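Local structure of putative agmatine deiminase (2EWO) at residues E22-R34 with E60-A74. The protein probably hydrolyses agmatine to N-carbamoylputrescine and ammonia, as a member of the guanidine-modifying enzyme superfamily. Sequence-based numbering, arbitrary orientation.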
ATOM      1  N   GLU A  22     -20.377  -3.546  33.018  1.00 10.24           N
ATOM      2  CA  GLU A  22     -19.556  -4.450  33.816  1.00 10.00           C
ATOM      3  C   GLU A  22     -18.074  -4.089  33.727  1.00 10.00           C
ATOM      4  O   GLU A  22     -17.671  -3.286  32.881  1.00 10.00           O
ATOM      5  CB  GLU A  22     -19.793  -5.904  33.386  1.00 10.16           C
ATOM      6  CG  GLU A  22     -21.220  -6.387  33.644  1.00 10.16           C
ATOM      7  CD  GLU A  22     -21.386  -7.897  33.488  1.00 12.63           C
ATOM      8  OE1 GLU A  22     -20.588  -8.656  34.087  1.00 13.54           O
ATOM      9  OE2 GLU A  22     -22.327  -8.331  32.779  1.00 13.08           O
ATOM     10  N   LYS A  23     -17.270  -4.670  34.617  1.00 10.02           N
ATOM     11  CA  LYS A  23     -15.836  -4.394  34.651  1.00 10.02           C
ATOM     12  C   LYS A  23     -15.158  -4.797  33.351  1.00 10.41           C
ATOM     13  O   LYS A  23     -15.430  -5.862  32.774  1.00 10.02           O
ATOM     14  CB  LYS A  23     -15.170  -5.105  35.830  1.00 21.60           C
ATOM     15  CG  LYS A  23     -13.674  -4.801  35.986  1.00 21.54           C
ATOM     16  CD  LYS A  23     -13.066  -5.598  37.157  1.00 20.90           C
ATOM     17  CE  LYS A  23     -11.549  -5.471  37.257  1.00 19.35           C
ATOM     18  NZ  LYS A  23     -11.003  -6.379  38.312  1.00 18.42           N
ATOM     19  N   GLN A  24     -14.256  -3.934  32.904  1.00 10.49           N
ATOM     20  CA  GLN A  24     -13.562  -4.159  31.653  1.00 10.02           C
ATOM     21  C   GLN A  24     -12.081  -3.838  31.697  1.00 10.12           C
ATOM     22  O   GLN A  24     -11.672  -2.881  32.336  1.00 11.22           O
ATOM     23  CB  GLN A  24     -14.239  -3.339  30.556  1.00 10.00           C
ATOM     24  CG  GLN A  24     -14.353  -1.864  30.845  1.00 10.00           C
ATOM     25  CD  GLN A  24     -15.285  -1.169  29.880  1.00 10.00           C
ATOM     26  OE1 GLN A  24     -16.469  -1.510  29.780  1.00 10.00           O
ATOM     27  NE2 GLN A  24     -14.760  -0.192  29.159  1.00 10.00           N
ATOM     28  N   LYS A  25     -11.288  -4.645  30.993  1.00 11.35           N
ATOM     29  CA  LYS A  25      -9.842  -4.485  30.932  1.00 10.10           C
ATOM     30  C   LYS A  25      -9.339  -3.275  30.155  1.00 10.00           C
ATOM     31  O   LYS A  25      -8.369  -2.648  30.572  1.00 10.00           O
ATOM     32  CB  LYS A  25      -9.206  -5.747  30.352  1.00 33.04           C
ATOM     33  CG  LYS A  25      -7.714  -5.609  30.083  1.00 34.50           C
ATOM     34  CD  LYS A  25      -7.116  -6.938  29.687  1.00 36.38           C
ATOM     35  CE  LYS A  25      -5.632  -6.841  29.419  1.00 37.18           C
ATOM     36  NZ  LYS A  25      -5.036  -8.212  29.353  1.00 38.87           N
ATOM     37  N   GLN A  26      -9.974  -2.948  29.031  1.00 10.00           N
ATOM     38  CA  GLN A  26      -9.542  -1.806  28.221  1.00 10.00           C
ATOM     39  C   GLN A  26     -10.537  -1.486  27.133  1.00 10.00           C
ATOM     40  O   GLN A  26     -11.615  -2.072  27.067  1.00 10.00           O
ATOM     41  CB  GLN A  26      -8.206  -2.111  27.554  1.00 24.35           C
ATOM     42  CG  GLN A  26      -8.228  -3.423  26.783  1.00 25.00           C
ATOM     43  CD  GLN A  26      -6.940  -3.709  26.045  1.00 24.61           C
ATOM     44  OE1 GLN A  26      -6.620  -4.870  25.770  1.00 24.92           O
ATOM     45  NE2 GLN A  26      -6.197  -2.654  25.707  1.00 21.79           N
ATOM     46  N   ILE A  27     -10.154  -0.553  26.273  1.00 10.00           N
ATOM     47  CA  ILE A  27     -11.003  -0.170  25.164  1.00 10.00           C
ATOM     48  C   ILE A  27     -10.249  -0.110  23.853  1.00 10.00           C
ATOM     49  O   ILE A  27      -9.129   0.388  23.783  1.00 10.00           O
ATOM     50  CB  ILE A  27     -11.666   1.186  25.400  1.00 10.00           C
ATOM     51  CG1 ILE A  27     -12.809   1.014  26.396  1.00 10.00           C
ATOM     52  CG2 ILE A  27     -12.190   1.759  24.080  1.00 10.00           C
ATOM     53  CD1 ILE A  27     -13.455   2.318  26.780  1.00 10.00           C
ATOM     54  N   TRP A  28     -10.895  -0.622  22.813  1.00 10.00           N
ATOM     55  CA  TRP A  28     -10.331  -0.644  21.476  1.00 10.00           C
ATOM     56  C   TRP A  28     -10.968   0.426  20.607  1.00 10.00           C
ATOM     57  O   TRP A  28     -12.176   0.649  20.683  1.00 10.00           O
ATOM     58  CB  TRP A  28     -10.579  -2.005  20.819  1.00 10.00           C
ATOM     59  CG  TRP A  28      -9.913  -3.161  21.512  1.00 10.00           C
ATOM     60  CD1 TRP A  28     -10.403  -3.898  22.562  1.00 10.00           C
ATOM     61  CD2 TRP A  28      -8.630  -3.715  21.203  1.00 10.00           C
ATOM     62  NE1 TRP A  28      -9.505  -4.875  22.920  1.00 10.00           N
ATOM     63  CE2 TRP A  28      -8.409  -4.783  22.104  1.00 10.00           C
ATOM     64  CE3 TRP A  28      -7.645  -3.412  20.249  1.00 10.00           C
ATOM     65  CZ2 TRP A  28      -7.249  -5.542  22.083  1.00 10.00           C
ATOM     66  CZ3 TRP A  28      -6.493  -4.171  20.230  1.00 10.00           C
ATOM     67  CH2 TRP A  28      -6.305  -5.225  21.143  1.00 10.00           C
HETATM   68  N   MSE A  29     -10.146   1.085  19.791  1.00 10.00           N
HETATM   69  CA  MSE A  29     -10.621   2.094  18.848  1.00 10.00           C
HETATM   70  C   MSE A  29      -9.664   2.273  17.655  1.00 10.00           C
HETATM   71  O   MSE A  29      -8.441   2.224  17.802  1.00 10.00           O
HETATM   72  CB  MSE A  29     -10.898   3.431  19.556  1.00 41.21           C
HETATM   73  CG  MSE A  29      -9.752   4.057  20.363  1.00 48.41           C
HETATM   74 SE   MSE A  29     -10.266   5.787  21.231  1.00 57.95          SE
HETATM   75  CE  MSE A  29     -10.133   6.973  19.677  1.00 52.91           C
ATOM     76  N   LEU A  30     -10.247   2.452  16.470  1.00 18.24           N
ATOM     77  CA  LEU A  30      -9.491   2.615  15.231  1.00 16.55           C
ATOM     78  C   LEU A  30      -8.957   4.034  14.982  1.00 16.68           C
ATOM     79  O   LEU A  30      -8.798   4.817  15.917  1.00 17.99           O
ATOM     80  CB  LEU A  30     -10.346   2.160  14.042  1.00 11.51           C
ATOM     81  CG  LEU A  30     -10.559   0.647  13.904  1.00 10.20           C
ATOM     82  CD1 LEU A  30     -11.645   0.377  12.885  1.00 10.00           C
ATOM     83  CD2 LEU A  30      -9.246  -0.029  13.502  1.00 10.00           C
ATOM     84  N   TRP A  31      -8.677   4.365  13.726  1.00 10.00           N
ATOM     85  CA  TRP A  31      -8.139   5.680  13.401  1.00 10.00           C
ATOM     86  C   TRP A  31      -8.630   6.176  12.053  1.00 10.00           C
ATOM     87  O   TRP A  31      -8.349   5.575  11.022  1.00 10.00           O
ATOM     88  CB  TRP A  31      -6.619   5.615  13.387  1.00 10.00           C
ATOM     89  CG  TRP A  31      -5.945   6.951  13.308  1.00 10.52           C
ATOM     90  CD1 TRP A  31      -5.436   7.563  12.191  1.00 11.72           C
ATOM     91  CD2 TRP A  31      -5.634   7.808  14.410  1.00 11.53           C
ATOM     92  NE1 TRP A  31      -4.817   8.745  12.538  1.00 11.67           N
ATOM     93  CE2 TRP A  31      -4.926   8.917  13.893  1.00 11.58           C
ATOM     94  CE3 TRP A  31      -5.884   7.743  15.790  1.00 11.58           C
ATOM     95  CZ2 TRP A  31      -4.465   9.950  14.707  1.00 12.00           C
ATOM     96  CZ3 TRP A  31      -5.427   8.766  16.598  1.00 10.95           C
ATOM     97  CH2 TRP A  31      -4.723   9.858  16.054  1.00 11.95           C
ATOM     98  N   PRO A  32      -9.352   7.299  12.040  1.00 15.66           N
ATOM     99  CA  PRO A  32      -9.889   7.884  10.809  1.00 14.56           C
ATOM    100  C   PRO A  32      -8.816   8.360   9.852  1.00 13.11           C
ATOM    101  O   PRO A  32      -7.822   8.955  10.271  1.00 13.04           O
ATOM    102  CB  PRO A  32     -10.739   9.033  11.327  1.00 10.72           C
ATOM    103  CG  PRO A  32      -9.957   9.487  12.526  1.00 10.18           C
ATOM    104  CD  PRO A  32      -9.636   8.169  13.192  1.00 10.18           C
ATOM    105  N   TRP A  33      -9.023   8.105   8.564  1.00 10.00           N
ATOM    106  CA  TRP A  33      -8.048   8.526   7.561  1.00 10.00           C
ATOM    107  C   TRP A  33      -8.609   8.896   6.183  1.00 10.00           C
ATOM    108  O   TRP A  33      -8.173   9.879   5.589  1.00 10.00           O
ATOM    109  CB  TRP A  33      -6.954   7.446   7.383  1.00 12.86           C
ATOM    110  CG  TRP A  33      -7.474   6.138   6.857  1.00 10.16           C
ATOM    111  CD1 TRP A  33      -8.074   5.143   7.580  1.00 10.08           C
ATOM    112  CD2 TRP A  33      -7.581   5.750   5.479  1.00 10.08           C
ATOM    113  NE1 TRP A  33      -8.558   4.170   6.737  1.00 10.08           N
ATOM    114  CE2 TRP A  33      -8.273   4.518   5.445  1.00 10.08           C
ATOM    115  CE3 TRP A  33      -7.169   6.331   4.269  1.00 10.08           C
ATOM    116  CZ2 TRP A  33      -8.563   3.854   4.248  1.00 10.08           C
ATOM    117  CZ3 TRP A  33      -7.461   5.667   3.075  1.00 10.08           C
ATOM    118  CH2 TRP A  33      -8.152   4.445   3.077  1.00 10.08           C
ATOM    119  N   ARG A  34      -9.580   8.142   5.679  1.00 10.00           N
ATOM    120  CA  ARG A  34     -10.083   8.417   4.335  1.00 10.05           C
ATOM    121  C   ARG A  34     -10.761   9.767   4.085  1.00 10.05           C
ATOM    122  O   ARG A  34     -11.649  10.181   4.826  1.00 10.15           O
ATOM    123  CB  ARG A  34     -10.998   7.283   3.877  1.00 12.90           C
ATOM    124  CG  ARG A  34     -12.230   7.090   4.717  1.00 17.42           C
ATOM    125  CD  ARG A  34     -12.984   5.875   4.225  1.00 19.78           C
ATOM    126  NE  ARG A  34     -13.128   5.890   2.771  1.00 22.22           N
ATOM    127  CZ  ARG A  34     -13.291   4.800   2.030  1.00 23.08           C
ATOM    128  NH1 ARG A  34     -13.327   3.606   2.610  1.00 23.44           N
ATOM    129  NH2 ARG A  34     -13.405   4.902   0.711  1.00 22.62           N
ATOM    130  N   GLU A  60      -9.042   3.450  32.289  1.00 13.99           N
ATOM    131  CA  GLU A  60      -8.481   2.162  31.884  1.00 12.50           C
ATOM    132  C   GLU A  60      -7.596   2.378  30.674  1.00 12.50           C
ATOM    133  O   GLU A  60      -7.533   3.479  30.133  1.00 12.50           O
ATOM    134  CB  GLU A  60      -9.598   1.177  31.523  1.00 43.81           C
ATOM    135  CG  GLU A  60     -10.802   1.809  30.833  1.00 43.08           C
ATOM    136  CD  GLU A  60     -11.830   0.790  30.383  1.00 43.49           C
ATOM    137  OE1 GLU A  60     -11.981  -0.249  31.054  1.00 42.28           O
ATOM    138  OE2 GLU A  60     -12.503   1.034  29.359  1.00 44.11           O
ATOM    139  N   PRO A  61      -6.883   1.334  30.243  1.00 12.70           N
ATOM    140  CA  PRO A  61      -6.009   1.451  29.075  1.00 10.11           C
ATOM    141  C   PRO A  61      -6.764   1.452  27.747  1.00 10.11           C
ATOM    142  O   PRO A  61      -7.869   0.899  27.618  1.00 10.11           O
ATOM    143  CB  PRO A  61      -5.095   0.241  29.208  1.00 10.01           C
ATOM    144  CG  PRO A  61      -5.997  -0.757  29.862  1.00 10.01           C
ATOM    145  CD  PRO A  61      -6.657   0.057  30.934  1.00 10.01           C
ATOM    146  N   VAL A  62      -6.144   2.095  26.765  1.00 10.20           N
ATOM    147  CA  VAL A  62      -6.701   2.197  25.426  1.00 10.20           C
ATOM    148  C   VAL A  62      -5.785   1.530  24.418  1.00 10.20           C
ATOM    149  O   VAL A  62      -4.554   1.673  24.480  1.00 10.20           O
ATOM    150  CB  VAL A  62      -6.865   3.652  24.958  1.00 32.27           C
ATOM    151  CG1 VAL A  62      -7.699   3.669  23.692  1.00 32.91           C
ATOM    152  CG2 VAL A  62      -7.493   4.504  26.044  1.00 32.81           C
ATOM    153  N   SER A  63      -6.410   0.810  23.485  1.00 10.00           N
ATOM    154  CA  SER A  63      -5.726   0.095  22.395  1.00 10.00           C
ATOM    155  C   SER A  63      -6.104   0.774  21.095  1.00 10.00           C
ATOM    156  O   SER A  63      -7.089   0.427  20.459  1.00 10.00           O
ATOM    157  CB  SER A  63      -6.160  -1.370  22.352  1.00 22.23           C
ATOM    158  OG  SER A  63      -5.550  -2.100  23.406  1.00 22.37           O
ATOM    159  N   LEU A  64      -5.297   1.752  20.721  1.00 10.00           N
ATOM    160  CA  LEU A  64      -5.491   2.544  19.522  1.00 10.00           C
ATOM    161  C   LEU A  64      -4.871   1.848  18.294  1.00 10.00           C
ATOM    162  O   LEU A  64      -3.648   1.780  18.173  1.00 10.80           O
ATOM    163  CB  LEU A  64      -4.835   3.902  19.764  1.00 10.00           C
ATOM    164  CG  LEU A  64      -5.145   5.040  18.811  1.00 10.00           C
ATOM    165  CD1 LEU A  64      -6.624   5.353  18.923  1.00 10.00           C
ATOM    166  CD2 LEU A  64      -4.296   6.246  19.129  1.00 10.00           C
ATOM    167  N   CYS A  65      -5.700   1.340  17.383  1.00 10.89           N
ATOM    168  CA  CYS A  65      -5.183   0.644  16.199  1.00 10.89           C
ATOM    169  C   CYS A  65      -5.152   1.510  14.955  1.00 10.89           C
ATOM    170  O   CYS A  65      -6.198   1.822  14.398  1.00 10.89           O
ATOM    171  CB  CYS A  65      -6.041  -0.573  15.909  1.00 10.00           C
ATOM    172  SG  CYS A  65      -6.456  -1.457  17.388  1.00 10.00           S
ATOM    173  N   VAL A  66      -3.971   1.887  14.483  1.00 10.00           N
ATOM    174  CA  VAL A  66      -3.966   2.731  13.299  1.00 10.00           C
ATOM    175  C   VAL A  66      -3.278   2.127  12.078  1.00 10.00           C
ATOM    176  O   VAL A  66      -2.319   1.348  12.196  1.00 10.00           O
ATOM    177  CB  VAL A  66      -3.362   4.143  13.610  1.00 15.33           C
ATOM    178  CG1 VAL A  66      -3.788   4.579  14.998  1.00 16.27           C
ATOM    179  CG2 VAL A  66      -1.847   4.139  13.485  1.00 14.25           C
ATOM    180  N   PRO A  67      -3.808   2.435  10.883  1.00 10.34           N
ATOM    181  CA  PRO A  67      -3.239   1.934   9.643  1.00 10.34           C
ATOM    182  C   PRO A  67      -1.782   2.313   9.643  1.00 10.34           C
ATOM    183  O   PRO A  67      -1.416   3.312  10.241  1.00 10.34           O
ATOM    184  CB  PRO A  67      -4.039   2.681   8.584  1.00 25.36           C
ATOM    185  CG  PRO A  67      -5.398   2.670   9.176  1.00 25.17           C
ATOM    186  CD  PRO A  67      -5.128   3.042  10.628  1.00 25.47           C
ATOM    187  N   PRO A  68      -0.937   1.504   8.990  1.00 10.00           N
ATOM    188  CA  PRO A  68       0.514   1.642   8.840  1.00 10.00           C
ATOM    189  C   PRO A  68       0.979   2.998   8.326  1.00 10.42           C
ATOM    190  O   PRO A  68       2.089   3.428   8.622  1.00 10.35           O
ATOM    191  CB  PRO A  68       0.851   0.528   7.870  1.00 10.00           C
ATOM    192  CG  PRO A  68      -0.138  -0.527   8.260  1.00 10.00           C
ATOM    193  CD  PRO A  68      -1.401   0.250   8.370  1.00 10.00           C
ATOM    194  N   LEU A  69       0.128   3.663   7.554  1.00 10.00           N
ATOM    195  CA  LEU A  69       0.457   4.967   6.972  1.00 10.00           C
ATOM    196  C   LEU A  69       0.367   6.158   7.923  1.00 10.00           C
ATOM    197  O   LEU A  69       1.022   7.175   7.710  1.00 10.00           O
ATOM    198  CB  LEU A  69      -0.448   5.221   5.776  1.00 13.13           C
ATOM    199  CG  LEU A  69      -0.182   4.290   4.607  1.00 11.96           C
ATOM    200  CD1 LEU A  69      -1.256   4.478   3.568  1.00 13.40           C
ATOM    201  CD2 LEU A  69       1.199   4.581   4.039  1.00 10.00           C
ATOM    202  N   GLN A  70      -0.461   6.034   8.953  1.00 16.91           N
ATOM    203  CA  GLN A  70      -0.635   7.092   9.943  1.00 20.26           C
ATOM    204  C   GLN A  70      -0.215   6.559  11.303  1.00 19.85           C
ATOM    205  O   GLN A  70      -0.795   6.942  12.312  1.00 20.37           O
ATOM    206  CB  GLN A  70      -2.108   7.521  10.043  1.00 54.27           C
ATOM    207  CG  GLN A  70      -2.722   8.148   8.801  1.00 60.00           C
ATOM    208  CD  GLN A  70      -2.741   7.207   7.605  1.00 60.00           C
ATOM    209  OE1 GLN A  70      -3.249   6.079   7.681  1.00 60.00           O
ATOM    210  NE2 GLN A  70      -2.192   7.674   6.488  1.00 60.00           N
ATOM    211  N   TYR A  71       0.768   5.663  11.335  1.00 10.00           N
ATOM    212  CA  TYR A  71       1.214   5.084  12.600  1.00 10.00           C
ATOM    213  C   TYR A  71       2.172   6.025  13.321  1.00 10.00           C
ATOM    214  O   TYR A  71       1.875   6.503  14.412  1.00 10.00           O
ATOM    215  CB  TYR A  71       1.882   3.737  12.346  1.00 10.00           C
ATOM    216  CG  TYR A  71       2.267   2.984  13.597  1.00 10.00           C
ATOM    217  CD1 TYR A  71       3.496   3.188  14.220  1.00 10.00           C
ATOM    218  CD2 TYR A  71       1.411   2.035  14.144  1.00 10.00           C
ATOM    219  CE1 TYR A  71       3.862   2.450  15.355  1.00 10.00           C
ATOM    220  CE2 TYR A  71       1.775   1.303  15.272  1.00 10.00           C
ATOM    221  CZ  TYR A  71       2.994   1.511  15.861  1.00 10.00           C
ATOM    222  OH  TYR A  71       3.357   0.729  16.921  1.00 10.00           O
ATOM    223  N   GLU A  72       3.318   6.288  12.705  1.00 27.54           N
ATOM    224  CA  GLU A  72       4.308   7.184  13.275  1.00 29.29           C
ATOM    225  C   GLU A  72       3.623   8.424  13.837  1.00 28.74           C
ATOM    226  O   GLU A  72       3.960   8.901  14.919  1.00 27.69           O
ATOM    227  CB  GLU A  72       5.302   7.593  12.196  1.00 47.53           C
ATOM    228  CG  GLU A  72       6.117   6.439  11.646  1.00 50.45           C
ATOM    229  CD  GLU A  72       6.666   6.730  10.265  1.00 51.73           C
ATOM    230  OE1 GLU A  72       5.862   6.756   9.307  1.00 52.48           O
ATOM    231  OE2 GLU A  72       7.894   6.942  10.141  1.00 52.11           O
ATOM    232  N   ASN A  73       2.648   8.931  13.097  1.00 17.43           N
ATOM    233  CA  ASN A  73       1.912  10.114  13.506  1.00 17.06           C
ATOM    234  C   ASN A  73       1.156   9.912  14.818  1.00 16.98           C
ATOM    235  O   ASN A  73       1.371  10.641  15.777  1.00 17.52           O
ATOM    236  CB  ASN A  73       0.923  10.511  12.414  1.00 10.85           C
ATOM    237  CG  ASN A  73       0.192  11.788  12.735  1.00 10.13           C
ATOM    238  OD1 ASN A  73      -0.994  11.937  12.428  1.00 10.92           O
ATOM    239  ND2 ASN A  73       0.896  12.725  13.347  1.00 10.13           N
ATOM    240  N   ALA A  74       0.268   8.925  14.860  1.00 16.61           N
ATOM    241  CA  ALA A  74      -0.522   8.664  16.060  1.00 16.47           C
ATOM    242  C   ALA A  74       0.325   8.441  17.307  1.00 16.85           C
ATOM    243  O   ALA A  74      -0.076   8.800  18.411  1.00 17.06           O
ATOM    244  CB  ALA A  74      -1.434   7.462  15.834  1.00 10.00           C
TER
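Strands 26-29 and 62-66 run parallel, their axes 14° apart, with the backbones of Ile27 and Met29 bonded to Pro61, Ser63 and Cys65. Four bonds zigzag between them, from Ile27 N to Pro61 O, Ser63 N to Ile27 O (2.8 Å), Met29 N to Ser63 O (3.2 Å) and Cys65 N to Met29 O. Helix 43-57 makes the crossover of this beta-alpha-beta unit; its Phe49 and Val52 pack on Met29, whose CG also meets Val62 CG1 and Leu64 CD1.

On the other side of the sheet, Ser63 CB sits over one face of the Trp28 indole, 3.6 Å from the centroid of the six-membered ring, while Cys65 SG approaches the ring edge in plane, 3.7 Å from Trp28 CE3. Ser63 OG turns to Arg87 NE on the neighbouring strand 86-90.

Beyond the strands, Trp31 swings its indole to helix 71-79, with CG anti to the backbone N (chi1 -170°). Ala74 CB lies over one face in a CH-pi contact, 4.0 Å from the six-membered-ring centroid and 9° off its normal; Pro32 CD covers the opposite face. Val66 CG1 lies alongside, 3.4 Å from Trp31 CB, and Leu64 CD2 reaches Trp31 CZ3.

The chemistry therefore divides: backbone bonds fix the strand register, whereas largely apolar packing about Trp31 joins the chain just after the first strand to the second strand and the helix that follows.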